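Local coordinates for PixA inclusion body protein (Burkholderia cenocepacia, PDB 4LZK) that is of unknown function but belongs to the PixA family of inclusion body proteins, which probably accumulate as intracellular protein inclusions, at residues L13-Q18 and K75-D80; D27-K32 and S93-L98; P36-N41 and S173-F178; G79-L84 and E147-S152. All blocks are in the same frame, centred on the assembly; numbering follows the deposited sequence.

Contact 1 of 4, residues L13-Q18 and K75-D80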
loop_
_atom_site.group_PDB
_atom_site.type_symbol
_atom_site.label_atom_id
_atom_site.label_comp_id
_atom_site.label_asym_id
_atom_site.label_seq_id
_atom_site.Cartn_x
_atom_site.Cartn_y
_atom_site.Cartn_z
ATOM N N LEU C 13 5.109 -17.979 -25.123
ATOM C CA LEU C 13 4.259 -17.177 -24.237
ATOM C C LEU C 13 3.230 -16.360 -25.002
ATOM O O LEU C 13 2.364 -15.733 -24.402
ATOM C CB LEU C 13 5.121 -16.228 -23.401
ATOM C CG LEU C 13 6.208 -16.962 -22.607
ATOM C CD1 LEU C 13 7.081 -15.976 -21.826
ATOM C CD2 LEU C 13 5.616 -18.032 -21.734
ATOM N N GLU C 14 3.382 -16.293 -26.319
ATOM C CA GLU C 14 2.429 -15.572 -27.170
ATOM C C GLU C 14 2.251 -14.127 -26.687
ATOM O O GLU C 14 1.128 -13.670 -26.501
ATOM C CB GLU C 14 1.068 -16.305 -27.164
ATOM N N LYS C 15 3.367 -13.425 -26.467
ATOM C CA LYS C 15 3.342 -12.045 -25.993
ATOM C C LYS C 15 2.687 -11.188 -27.039
ATOM O O LYS C 15 3.018 -11.278 -28.198
ATOM C CB LYS C 15 4.755 -11.574 -25.755
ATOM C CG LYS C 15 4.842 -10.106 -25.385
ATOM C CD LYS C 15 6.302 -9.670 -25.292
ATOM C CE LYS C 15 6.426 -8.268 -24.728
ATOM N NZ LYS C 15 7.794 -7.746 -24.946
ATOM N N ALA C 16 1.742 -10.351 -26.653
ATOM C CA ALA C 16 1.046 -9.547 -27.613
ATOM C C ALA C 16 0.840 -8.203 -26.968
ATOM O O ALA C 16 0.833 -8.087 -25.739
ATOM C CB ALA C 16 -0.297 -10.175 -27.934
ATOM N N ALA C 17 0.626 -7.201 -27.780
ATOM C CA ALA C 17 0.402 -5.874 -27.280
ATOM C C ALA C 17 -0.905 -5.861 -26.488
ATOM O O ALA C 17 -1.926 -6.305 -27.004
ATOM C CB ALA C 17 0.366 -4.898 -28.442
ATOM N N GLN C 18 -0.855 -5.397 -25.225
ATOM C CA GLN C 18 -2.070 -5.240 -24.388
ATOM C C GLN C 18 -2.744 -3.877 -24.652
ATOM O O GLN C 18 -2.155 -2.969 -25.269
ATOM C CB GLN C 18 -1.680 -5.387 -22.906
ATOM C CG GLN C 18 -0.945 -6.673 -22.539
ATOM C CD GLN C 18 -1.813 -7.917 -22.759
ATOM O OE1 GLN C 18 -2.923 -7.968 -22.319
ATOM N NE2 GLN C 18 -1.296 -8.893 -23.466
ATOM N N LYS C 75 3.777 0.825 -15.049
ATOM C CA LYS C 75 4.892 0.157 -15.741
ATOM C C LYS C 75 4.314 -0.774 -16.713
ATOM O O LYS C 75 3.531 -1.616 -16.346
ATOM C CB LYS C 75 5.769 -0.607 -14.786
ATOM C CG LYS C 75 6.565 0.299 -13.902
ATOM C CD LYS C 75 6.943 -0.418 -12.668
ATOM C CE LYS C 75 8.200 0.128 -12.038
ATOM N NZ LYS C 75 9.366 -0.618 -12.620
ATOM N N LEU C 76 4.687 -0.661 -17.973
ATOM C CA LEU C 76 4.095 -1.539 -18.953
ATOM C C LEU C 76 5.112 -1.948 -20.075
ATOM O O LEU C 76 6.285 -1.669 -19.958
ATOM C CB LEU C 76 2.815 -0.911 -19.496
ATOM C CG LEU C 76 2.865 0.171 -20.599
ATOM C CD1 LEU C 76 1.558 0.991 -20.669
ATOM C CD2 LEU C 76 4.002 1.102 -20.554
ATOM N N ASN C 77 4.647 -2.647 -21.078
ATOM C CA ASN C 77 5.500 -3.122 -22.178
ATOM C C ASN C 77 5.490 -2.169 -23.373
ATOM O O ASN C 77 4.417 -1.698 -23.764
ATOM C CB ASN C 77 5.101 -4.537 -22.629
ATOM C CG ASN C 77 4.816 -5.468 -21.470
ATOM O OD1 ASN C 77 5.740 -6.148 -20.981
ATOM N ND2 ASN C 77 3.503 -5.512 -21.007
ATOM N N VAL C 78 6.665 -1.856 -23.945
ATOM C CA VAL C 78 6.646 -1.241 -25.260
ATOM C C VAL C 78 5.681 -2.008 -26.182
ATOM O O VAL C 78 5.741 -3.236 -26.286
ATOM C CB VAL C 78 8.060 -1.217 -25.871
ATOM C CG1 VAL C 78 8.028 -0.768 -27.326
ATOM C CG2 VAL C 78 8.943 -0.388 -25.035
ATOM N N GLY C 79 4.839 -1.324 -26.903
ATOM C CA GLY C 79 3.795 -1.967 -27.656
ATOM C C GLY C 79 2.385 -1.820 -27.089
ATOM O O GLY C 79 1.433 -1.821 -27.837
ATOM N N ASP C 80 2.253 -1.724 -25.760
ATOM C CA ASP C 80 0.968 -1.666 -25.099
ATOM C C ASP C 80 0.294 -0.352 -25.449
ATOM O O ASP C 80 0.932 0.718 -25.436
ATOM C CB ASP C 80 1.122 -1.798 -23.582
ATOM C CG ASP C 80 1.591 -3.251 -23.147
ATOM O OD1 ASP C 80 1.668 -4.148 -24.069
ATOM O OD2 ASP C 80 1.920 -3.457 -21.931
HETATM O O HOH W 1 7.810 -4.908 -25.062
HETATM O O HOH W 2 2.796 -6.560 -23.963
#

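Contact 2 of 4, residues D27-K32 and S93-L98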
loop_
_atom_site.group_PDB
_atom_site.type_symbol
_atom_site.label_atom_id
_atom_site.label_comp_id
_atom_site.label_asym_id
_atom_site.label_seq_id
_atom_site.Cartn_x
_atom_site.Cartn_y
_atom_site.Cartn_z
ATOM N N ASP C 27 -10.916 14.263 -7.067
ATOM C CA ASP C 27 -11.676 14.779 -5.891
ATOM C C ASP C 27 -11.949 16.305 -6.119
ATOM O O ASP C 27 -11.177 17.188 -5.721
ATOM C CB ASP C 27 -10.940 14.506 -4.604
ATOM C CG ASP C 27 -11.756 14.871 -3.308
ATOM O OD1 ASP C 27 -12.783 15.545 -3.387
ATOM O OD2 ASP C 27 -11.320 14.460 -2.221
ATOM N N THR C 28 -13.018 16.579 -6.833
ATOM C CA THR C 28 -13.321 17.911 -7.258
ATOM C C THR C 28 -13.632 18.803 -6.065
ATOM O O THR C 28 -13.318 19.966 -6.076
ATOM C CB THR C 28 -14.429 17.954 -8.347
ATOM O OG1 THR C 28 -15.611 17.270 -7.896
ATOM C CG2 THR C 28 -13.899 17.377 -9.624
ATOM N N ASN C 29 -14.264 18.260 -5.013
ATOM C CA ASN C 29 -14.499 19.039 -3.784
ATOM C C ASN C 29 -13.209 19.495 -3.120
ATOM O O ASN C 29 -13.102 20.611 -2.626
ATOM C CB ASN C 29 -15.370 18.273 -2.823
ATOM C CG ASN C 29 -16.829 18.210 -3.308
ATOM O OD1 ASN C 29 -17.258 19.050 -4.093
ATOM N ND2 ASN C 29 -17.571 17.203 -2.861
ATOM N N TYR C 30 -12.222 18.638 -3.102
ATOM C CA TYR C 30 -10.948 18.990 -2.574
ATOM C C TYR C 30 -10.285 20.111 -3.386
ATOM O O TYR C 30 -9.727 21.098 -2.808
ATOM C CB TYR C 30 -10.043 17.768 -2.525
ATOM C CG TYR C 30 -8.698 18.165 -2.006
ATOM C CD1 TYR C 30 -8.610 18.947 -0.858
ATOM C CD2 TYR C 30 -7.519 17.850 -2.684
ATOM C CE1 TYR C 30 -7.397 19.375 -0.385
ATOM C CE2 TYR C 30 -6.302 18.266 -2.203
ATOM C CZ TYR C 30 -6.246 19.025 -1.044
ATOM O OH TYR C 30 -5.048 19.467 -0.520
ATOM N N ILE C 31 -10.343 20.001 -4.719
ATOM C CA ILE C 31 -9.783 21.021 -5.584
ATOM C C ILE C 31 -10.426 22.385 -5.346
ATOM O O ILE C 31 -9.769 23.420 -5.251
ATOM C CB ILE C 31 -10.050 20.697 -7.097
ATOM C CG1 ILE C 31 -9.491 19.333 -7.494
ATOM C CG2 ILE C 31 -9.429 21.723 -7.987
ATOM C CD1 ILE C 31 -8.189 19.101 -6.953
ATOM N N LYS C 32 -11.724 22.384 -5.294
ATOM C CA LYS C 32 -12.465 23.631 -5.173
ATOM C C LYS C 32 -12.128 24.322 -3.844
ATOM O O LYS C 32 -12.016 25.554 -3.806
ATOM C CB LYS C 32 -13.997 23.365 -5.278
ATOM C CG LYS C 32 -14.467 23.217 -6.700
ATOM C CD LYS C 32 -16.001 23.066 -6.855
ATOM C CE LYS C 32 -16.557 22.068 -5.893
ATOM N NZ LYS C 32 -18.020 21.737 -6.094
ATOM N N SER C 93 -21.459 13.339 -12.403
ATOM C CA SER C 93 -22.939 13.521 -12.292
ATOM C C SER C 93 -23.310 14.954 -11.769
ATOM O O SER C 93 -24.397 15.390 -11.943
ATOM C CB SER C 93 -23.543 12.459 -11.389
ATOM O OG SER C 93 -23.128 12.603 -10.068
ATOM N N GLY C 94 -22.391 15.605 -11.098
ATOM C CA GLY C 94 -22.571 16.942 -10.510
ATOM C C GLY C 94 -21.477 17.854 -11.018
ATOM O O GLY C 94 -21.553 18.310 -12.186
ATOM N N ASP C 95 -20.433 18.063 -10.228
ATOM C CA ASP C 95 -19.205 18.648 -10.806
ATOM C C ASP C 95 -18.759 17.644 -11.884
ATOM O O ASP C 95 -19.060 16.450 -11.782
ATOM C CB ASP C 95 -18.039 18.757 -9.818
ATOM C CG ASP C 95 -18.365 19.494 -8.495
ATOM O OD1 ASP C 95 -19.149 20.467 -8.515
ATOM O OD2 ASP C 95 -17.734 19.112 -7.429
ATOM N N ALA C 96 -18.116 18.114 -12.943
ATOM C CA ALA C 96 -17.552 17.178 -13.950
ATOM C C ALA C 96 -16.078 17.571 -14.109
ATOM O O ALA C 96 -15.750 18.792 -14.157
ATOM C CB ALA C 96 -18.240 17.340 -15.238
ATOM N N ALA C 97 -15.198 16.593 -14.185
ATOM C CA ALA C 97 -13.820 16.856 -14.489
ATOM C C ALA C 97 -13.588 16.247 -15.850
ATOM O O ALA C 97 -13.755 15.030 -16.010
ATOM C CB ALA C 97 -12.929 16.198 -13.496
ATOM N N LEU C 98 -13.273 17.067 -16.825
ATOM C CA LEU C 98 -13.160 16.617 -18.218
ATOM C C LEU C 98 -11.759 16.911 -18.743
ATOM O O LEU C 98 -11.370 18.039 -18.885
ATOM C CB LEU C 98 -14.180 17.342 -19.047
ATOM C CG LEU C 98 -15.617 17.066 -18.596
ATOM C CD1 LEU C 98 -16.517 17.969 -19.389
ATOM C CD2 LEU C 98 -15.999 15.645 -18.863
#

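Contact 3 of 4, residues P36-N41 and S173-F178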
loop_
_atom_site.group_PDB
_atom_site.type_symbol
_atom_site.label_atom_id
_atom_site.label_comp_id
_atom_site.label_asym_id
_atom_site.label_seq_id
_atom_site.Cartn_x
_atom_site.Cartn_y
_atom_site.Cartn_z
ATOM N N PRO C 36 -9.320 27.977 -4.832
ATOM C CA PRO C 36 -10.574 28.720 -5.038
ATOM C C PRO C 36 -10.496 29.746 -6.132
ATOM O O PRO C 36 -11.549 30.247 -6.551
ATOM C CB PRO C 36 -10.815 29.422 -3.699
ATOM C CG PRO C 36 -9.762 28.896 -2.764
ATOM C CD PRO C 36 -8.652 28.354 -3.582
ATOM N N ASN C 37 -9.282 30.133 -6.553
ATOM C CA ASN C 37 -9.147 31.131 -7.644
ATOM C C ASN C 37 -8.244 30.607 -8.756
ATOM O O ASN C 37 -7.108 31.055 -8.890
ATOM C CB ASN C 37 -8.592 32.456 -7.130
ATOM C CG ASN C 37 -9.450 33.062 -6.051
ATOM O OD1 ASN C 37 -10.610 33.396 -6.296
ATOM N ND2 ASN C 37 -8.902 33.181 -4.837
ATOM N N PRO C 38 -8.724 29.614 -9.508
ATOM C CA PRO C 38 -7.813 28.916 -10.420
ATOM C C PRO C 38 -7.745 29.630 -11.763
ATOM O O PRO C 38 -8.404 30.623 -11.952
ATOM C CB PRO C 38 -8.508 27.566 -10.596
ATOM C CG PRO C 38 -9.976 27.922 -10.551
ATOM C CD PRO C 38 -10.091 29.065 -9.552
ATOM N N SER C 39 -6.949 29.140 -12.683
ATOM C CA SER C 39 -6.860 29.735 -14.019
ATOM C C SER C 39 -8.136 29.495 -14.821
ATOM O O SER C 39 -8.745 28.429 -14.758
ATOM C CB SER C 39 -5.646 29.157 -14.700
ATOM O OG SER C 39 -5.538 29.517 -16.027
ATOM N N LEU C 40 -8.576 30.503 -15.569
ATOM C CA LEU C 40 -9.663 30.307 -16.488
ATOM C C LEU C 40 -9.165 30.396 -17.894
ATOM O O LEU C 40 -9.950 30.588 -18.795
ATOM C CB LEU C 40 -10.808 31.280 -16.251
ATOM C CG LEU C 40 -11.222 31.413 -14.799
ATOM C CD1 LEU C 40 -12.055 32.702 -14.603
ATOM C CD2 LEU C 40 -11.957 30.168 -14.295
ATOM N N ASN C 41 -7.854 30.273 -18.081
ATOM C CA ASN C 41 -7.255 30.133 -19.373
ATOM C C ASN C 41 -6.734 28.668 -19.631
ATOM O O ASN C 41 -5.755 28.230 -19.046
ATOM C CB ASN C 41 -6.103 31.089 -19.444
ATOM C CG ASN C 41 -5.314 30.951 -20.712
ATOM O OD1 ASN C 41 -5.682 30.207 -21.623
ATOM N ND2 ASN C 41 -4.182 31.583 -20.744
ATOM N N SER C 173 -21.073 25.254 -15.174
ATOM C CA SER C 173 -20.313 26.522 -15.266
ATOM C C SER C 173 -18.818 26.198 -15.069
ATOM O O SER C 173 -18.476 25.442 -14.197
ATOM C CB SER C 173 -20.708 27.533 -14.160
ATOM O OG SER C 173 -21.948 27.228 -13.538
ATOM N N LEU C 174 -17.947 26.814 -15.820
ATOM C CA LEU C 174 -16.503 26.626 -15.612
ATOM C C LEU C 174 -16.000 27.099 -14.252
ATOM O O LEU C 174 -16.160 28.266 -13.899
ATOM C CB LEU C 174 -15.721 27.286 -16.705
ATOM C CG LEU C 174 -14.198 27.129 -16.653
ATOM C CD1 LEU C 174 -13.742 25.684 -16.924
ATOM C CD2 LEU C 174 -13.559 28.121 -17.605
ATOM N N PHE C 175 -15.397 26.193 -13.486
ATOM C CA PHE C 175 -14.716 26.615 -12.297
ATOM C C PHE C 175 -13.257 26.960 -12.601
ATOM O O PHE C 175 -12.755 27.986 -12.129
ATOM C CB PHE C 175 -14.790 25.536 -11.257
ATOM C CG PHE C 175 -14.202 25.911 -9.917
ATOM C CD1 PHE C 175 -14.950 26.667 -9.005
ATOM C CD2 PHE C 175 -12.922 25.506 -9.543
ATOM C CE1 PHE C 175 -14.435 26.980 -7.750
ATOM C CE2 PHE C 175 -12.389 25.857 -8.301
ATOM C CZ PHE C 175 -13.144 26.614 -7.417
ATOM N N GLY C 176 -12.545 26.060 -13.298
ATOM C CA GLY C 176 -11.172 26.318 -13.695
ATOM C C GLY C 176 -10.502 25.231 -14.542
ATOM O O GLY C 176 -11.091 24.171 -14.782
ATOM N N TYR C 177 -9.297 25.541 -15.020
ATOM C CA TYR C 177 -8.503 24.583 -15.758
ATOM C C TYR C 177 -7.299 24.169 -14.924
ATOM O O TYR C 177 -6.621 25.001 -14.350
ATOM C CB TYR C 177 -8.050 25.076 -17.101
ATOM C CG TYR C 177 -9.154 25.504 -18.019
ATOM C CD1 TYR C 177 -9.822 24.563 -18.817
ATOM C CD2 TYR C 177 -9.536 26.869 -18.105
ATOM C CE1 TYR C 177 -10.861 24.932 -19.673
ATOM C CE2 TYR C 177 -10.553 27.260 -18.964
ATOM C CZ TYR C 177 -11.193 26.319 -19.762
ATOM O OH TYR C 177 -12.161 26.701 -20.656
ATOM N N PHE C 178 -7.048 22.871 -14.847
ATOM C CA PHE C 178 -6.093 22.333 -13.936
ATOM C C PHE C 178 -5.286 21.229 -14.613
ATOM O O PHE C 178 -5.683 20.755 -15.641
ATOM C CB PHE C 178 -6.800 21.666 -12.734
ATOM C CG PHE C 178 -7.625 22.580 -11.911
ATOM C CD1 PHE C 178 -7.095 23.259 -10.880
ATOM C CD2 PHE C 178 -8.975 22.720 -12.164
ATOM C CE1 PHE C 178 -7.878 24.103 -10.044
ATOM C CE2 PHE C 178 -9.764 23.541 -11.366
ATOM C CZ PHE C 178 -9.222 24.241 -10.295
#

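Contact 4 of 4, residues G79-L84 and E147-S152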
loop_
_atom_site.group_PDB
_atom_site.type_symbol
_atom_site.label_atom_id
_atom_site.label_comp_id
_atom_site.label_asym_id
_atom_site.label_seq_id
_atom_site.Cartn_x
_atom_site.Cartn_y
_atom_site.Cartn_z
ATOM N N GLY C 79 4.839 -1.324 -26.903
ATOM C CA GLY C 79 3.795 -1.967 -27.656
ATOM C C GLY C 79 2.385 -1.820 -27.089
ATOM O O GLY C 79 1.433 -1.821 -27.837
ATOM N N ASP C 80 2.253 -1.724 -25.760
ATOM C CA ASP C 80 0.968 -1.666 -25.099
ATOM C C ASP C 80 0.294 -0.352 -25.449
ATOM O O ASP C 80 0.932 0.718 -25.436
ATOM C CB ASP C 80 1.122 -1.798 -23.582
ATOM C CG ASP C 80 1.591 -3.251 -23.147
ATOM O OD1 ASP C 80 1.668 -4.148 -24.069
ATOM O OD2 ASP C 80 1.920 -3.457 -21.931
ATOM N N LYS C 81 -0.997 -0.459 -25.761
ATOM C CA LYS C 81 -1.855 0.666 -25.958
ATOM C C LYS C 81 -2.443 1.152 -24.621
ATOM O O LYS C 81 -2.648 0.357 -23.713
ATOM C CB LYS C 81 -3.010 0.257 -26.875
ATOM C CG LYS C 81 -2.465 -0.448 -28.123
ATOM C CD LYS C 81 -3.426 -0.478 -29.320
ATOM C CE LYS C 81 -4.221 -1.799 -29.449
ATOM N NZ LYS C 81 -5.450 -1.599 -30.289
ATOM N N VAL C 82 -2.707 2.446 -24.503
ATOM C CA VAL C 82 -3.341 2.959 -23.255
ATOM C C VAL C 82 -4.507 3.848 -23.649
ATOM O O VAL C 82 -4.542 4.330 -24.801
ATOM C CB VAL C 82 -2.404 3.695 -22.330
ATOM C CG1 VAL C 82 -1.317 2.781 -21.798
ATOM C CG2 VAL C 82 -1.804 4.928 -23.022
ATOM N N SER C 83 -5.517 3.910 -22.810
ATOM C CA SER C 83 -6.677 4.734 -23.104
ATOM C C SER C 83 -7.057 5.342 -21.778
ATOM O O SER C 83 -7.342 4.602 -20.822
ATOM C CB SER C 83 -7.824 3.908 -23.677
ATOM O OG SER C 83 -8.987 4.774 -23.884
ATOM N N LEU C 84 -7.032 6.682 -21.721
ATOM C CA LEU C 84 -7.150 7.447 -20.496
ATOM C C LEU C 84 -8.470 8.216 -20.516
ATOM O O LEU C 84 -8.781 8.887 -21.514
ATOM C CB LEU C 84 -5.990 8.421 -20.305
ATOM C CG LEU C 84 -6.110 9.423 -19.175
ATOM C CD1 LEU C 84 -5.980 8.671 -17.809
ATOM C CD2 LEU C 84 -5.081 10.518 -19.262
ATOM N N GLU C 147 -6.122 8.301 -26.314
ATOM C CA GLU C 147 -5.446 7.015 -26.573
ATOM C C GLU C 147 -3.971 7.249 -26.963
ATOM O O GLU C 147 -3.639 8.217 -27.673
ATOM C CB GLU C 147 -6.133 6.271 -27.696
ATOM C CG GLU C 147 -7.592 5.899 -27.387
ATOM C CD GLU C 147 -8.296 5.124 -28.553
ATOM O OE1 GLU C 147 -7.810 5.097 -29.704
ATOM O OE2 GLU C 147 -9.388 4.561 -28.324
ATOM N N SER C 148 -3.104 6.362 -26.568
ATOM C CA SER C 148 -1.750 6.359 -27.058
ATOM C C SER C 148 -1.203 4.947 -27.078
ATOM O O SER C 148 -1.914 3.992 -26.885
ATOM C CB SER C 148 -0.926 7.284 -26.180
ATOM O OG SER C 148 0.420 7.390 -26.636
ATOM N N VAL C 149 0.114 4.811 -27.312
ATOM C CA VAL C 149 0.762 3.523 -27.301
ATOM C C VAL C 149 2.171 3.797 -26.734
ATOM O O VAL C 149 2.729 4.880 -26.937
ATOM C CB VAL C 149 0.818 2.883 -28.735
ATOM C CG1 VAL C 149 1.765 3.662 -29.678
ATOM C CG2 VAL C 149 1.237 1.416 -28.670
ATOM N N ALA C 150 2.699 2.856 -25.981
ATOM C CA ALA C 150 4.087 2.945 -25.544
ATOM C C ALA C 150 4.981 2.602 -26.732
ATOM O O ALA C 150 4.816 1.526 -27.303
ATOM C CB ALA C 150 4.358 1.972 -24.392
ATOM N N LYS C 151 5.941 3.442 -27.063
ATOM C CA LYS C 151 6.762 3.171 -28.239
ATOM C C LYS C 151 8.240 3.274 -27.992
ATOM O O LYS C 151 9.015 2.934 -28.894
ATOM C CB LYS C 151 6.404 4.044 -29.457
ATOM C CG LYS C 151 6.187 5.483 -29.159
ATOM C CD LYS C 151 7.449 6.244 -29.048
ATOM C CE LYS C 151 7.196 7.760 -29.176
ATOM N NZ LYS C 151 8.555 8.382 -28.999
ATOM N N SER C 152 8.650 3.798 -26.836
ATOM C CA SER C 152 10.094 3.737 -26.532
ATOM C C SER C 152 10.296 3.312 -25.086
ATOM O O SER C 152 9.471 3.625 -24.219
ATOM C CB SER C 152 10.770 5.058 -26.818
ATOM O OG SER C 152 10.449 5.575 -28.128
#

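Contact 1 of 4, residues L13-Q18 and K75-D80
Gln18 and Asp80 bring the two segments together, their CA atoms 4.7 Å apart, where the loop ahead of strand 19-26 passes the type II beta turn Asn77-Asp80. Gly79 supplies the positive phi of that turn (106°), and its carbonyl O lies 3.3 Å from Ala17 CB. The Asp80 carboxylate serves both segments with separate oxygens. OD1 accepts from Gln18 N at 3.0 Å in a nearly straight bond (165°), met from above the carboxylate plane. OD2 turns back into its own turn: Asn77 ND2 takes its syn lone pair at 2.8 Å, with OD2 in the amide plane, while Asn77 N approaches from above the carboxylate at 3.0 Å. Asp80 CG beside its backbone N (chi1 -69°) places OD2 over Asn77 and leaves OD1 toward Gln18. Gln18 folds at chi2 and returns NE2 to Ala16 O, 3.2 Å away. A water lies between Ala16 O and Asp80 OD1, 2.7 Å from the latter. Farther out, a water links Lys15 NZ to Val78 O; the same ammonium bonds Ser106 OG and Tyr105 O of a second subunit. Three N-H groups and a water thus surround a buried carboxylate, consistent with an ionised Asp80.

Contact 2 of 4, residues D27-K32 and S93-L98
The first turn of helix 28-34 meets the start of strand 96-105 through Asp95, which faces Thr28 and Lys32, residues one helical turn apart. Asp27 is the N-cap of this helix, its OD1 accepting from Tyr30 N at 3.2 Å. Thr28 holds OG1 between its backbone N and carbonyl carbon (chi1 55°), where the hydroxyl donates to the anti lone pair of Asp95 OD2 at 2.8 Å. Its methyl CG2 points to Ala97 CB, 4.2 Å away, the apolar part of the contact. Lys32 comes from the opposite direction to Asp95; its chain bends at chi3 (-47°) and carries NZ to 3.0 Å from Asp95 OD1, with OD2 equally near. Both bonds are weak as hydrogen bonds, but together they make a forked salt bridge. Asn29 OD1 accepts a further weak bond from Lys32 NZ at 3.4 Å, its amide plane at a right angle to the carboxylate. Thr166 of strand 154-167 touches both Lys32 and Asp95. Asp95 therefore receives a neutral hydroxyl and an ammonium at once, and the two together would probably favour its ionised form.

Contact 3 of 4, residues P36-N41 and S173-F178
Pro38 packs against Phe175, Gly176 and Phe178. Pro38 CB lies against the end of the Phe178 ring, 3.4 Å from Phe178 CZ. Pro38 CG, the tip of the pucker, reaches the strand backbone: it sits 3.2 Å from Phe175 O and 3.7 Å from Gly176 CA, a close approach that the missing side chain of Gly176 permits. The same Pro38 CG also meets Phe175 CE2 at 3.9 Å, the two side chains crossing at about a right angle. Pro38 CD is 4.1 Å from Phe175 CE2. Phe175 sets its CG opposite its backbone N (chi1 -175°), which swings the ring toward Pro38. Beyond Pro38, Ser39 O accepts from Tyr177 N at 3.0 Å in a fairly straight bond (163°). Leu40 turns CD2 back over the strand until it is 3.2 Å from Phe175 O, while the Leu40 carbonyl O reaches the edge of the Tyr177 ring, 3.4 Å from CE2. Ser39 OG receives Asn41 N, forming an ST turn that curls the loop here; Asn44 O is a second partner of this hydroxyl. Opposite Leu164 of strand 154-167 the strand makes a classic beta bulge at Phe175 and Gly176. Segment 36-41 runs at 88° to residues 174-178 of strand 172-186, near the short strand 46-47, whose Thr46 bonds through OG1 to Ser39 N and pairs by backbone with Tyr177. Helix 28-34 covers the aromatic side, with Ile31 against Phe178 and Lys32 against Phe175.

Contact 4 of 4, residues G79-L84 and E147-S152
Four backbone hydrogen bonds join Gly79, Asp80 and Val82 to Ser148 and Ala150. Val82 exchanges a pair with Ser148, Val82 N to Ser148 O at 2.9 Å and Ser148 N to Val82 O at 3.1 Å. Past the strand ends the ladder continues with Ala150 N to Asp80 O at 2.8 Å and Gly79 N to Ala150 O at 2.9 Å. Lys81-Val149 between them and Ser83-Glu147 beyond Val82-Ser148 are non-hydrogen-bonded pairs. Val149 extends CG2 away from its own N, beside the carbonyl carbon, so that this methyl lies 3.3 Å from Gly79 O and equally close to Asp80 O. On the same face Ser83 OG is 3.9 Å from Glu147 CG. The other face carries Val82 CG2 against Ser148 CB at 4.0 Å. Farther out, Phe111 touches both Val82 and Ser148, whose OG bonds to Ala112 O, and Leu76 of strand 72-76 packs on Val82 and Ala150. Lys81 and Ser83 pair with strand 19-26 on the far edge of their strand, and Glu147 pairs with Thr115. Segments 81-84 and 147-149 run antiparallel, their axes 156° apart, inside a five-stranded mixed sheet, consistent with one layer of a beta sandwich of the cupredoxin-like kind, the clan to which the family is assigned.

Contacts 1 and 4 share Gly79 and Asp80 and continue into each other: the turn that ends contact 1 starts the strand pairing of contact 4, and Gln18 O probably accepts from Lys81 N. Contacts 2 and 3 lie on the opposite side of the chain's centre, where helix 28-34 packs on the aromatic residues of strand 172-186. Contacts 1, 2 and 3 all reach the same sheet. Contact 3 is a surface contact; the others are partly buried. Their chemistry differs accordingly. Contact 4 rests on regular backbone bonds within a sheet, contact 1 on a carboxylate held by amides, contact 2 on a salt bridge and hydroxyl between helix and strand, and contact 3 chiefly on proline-aromatic packing.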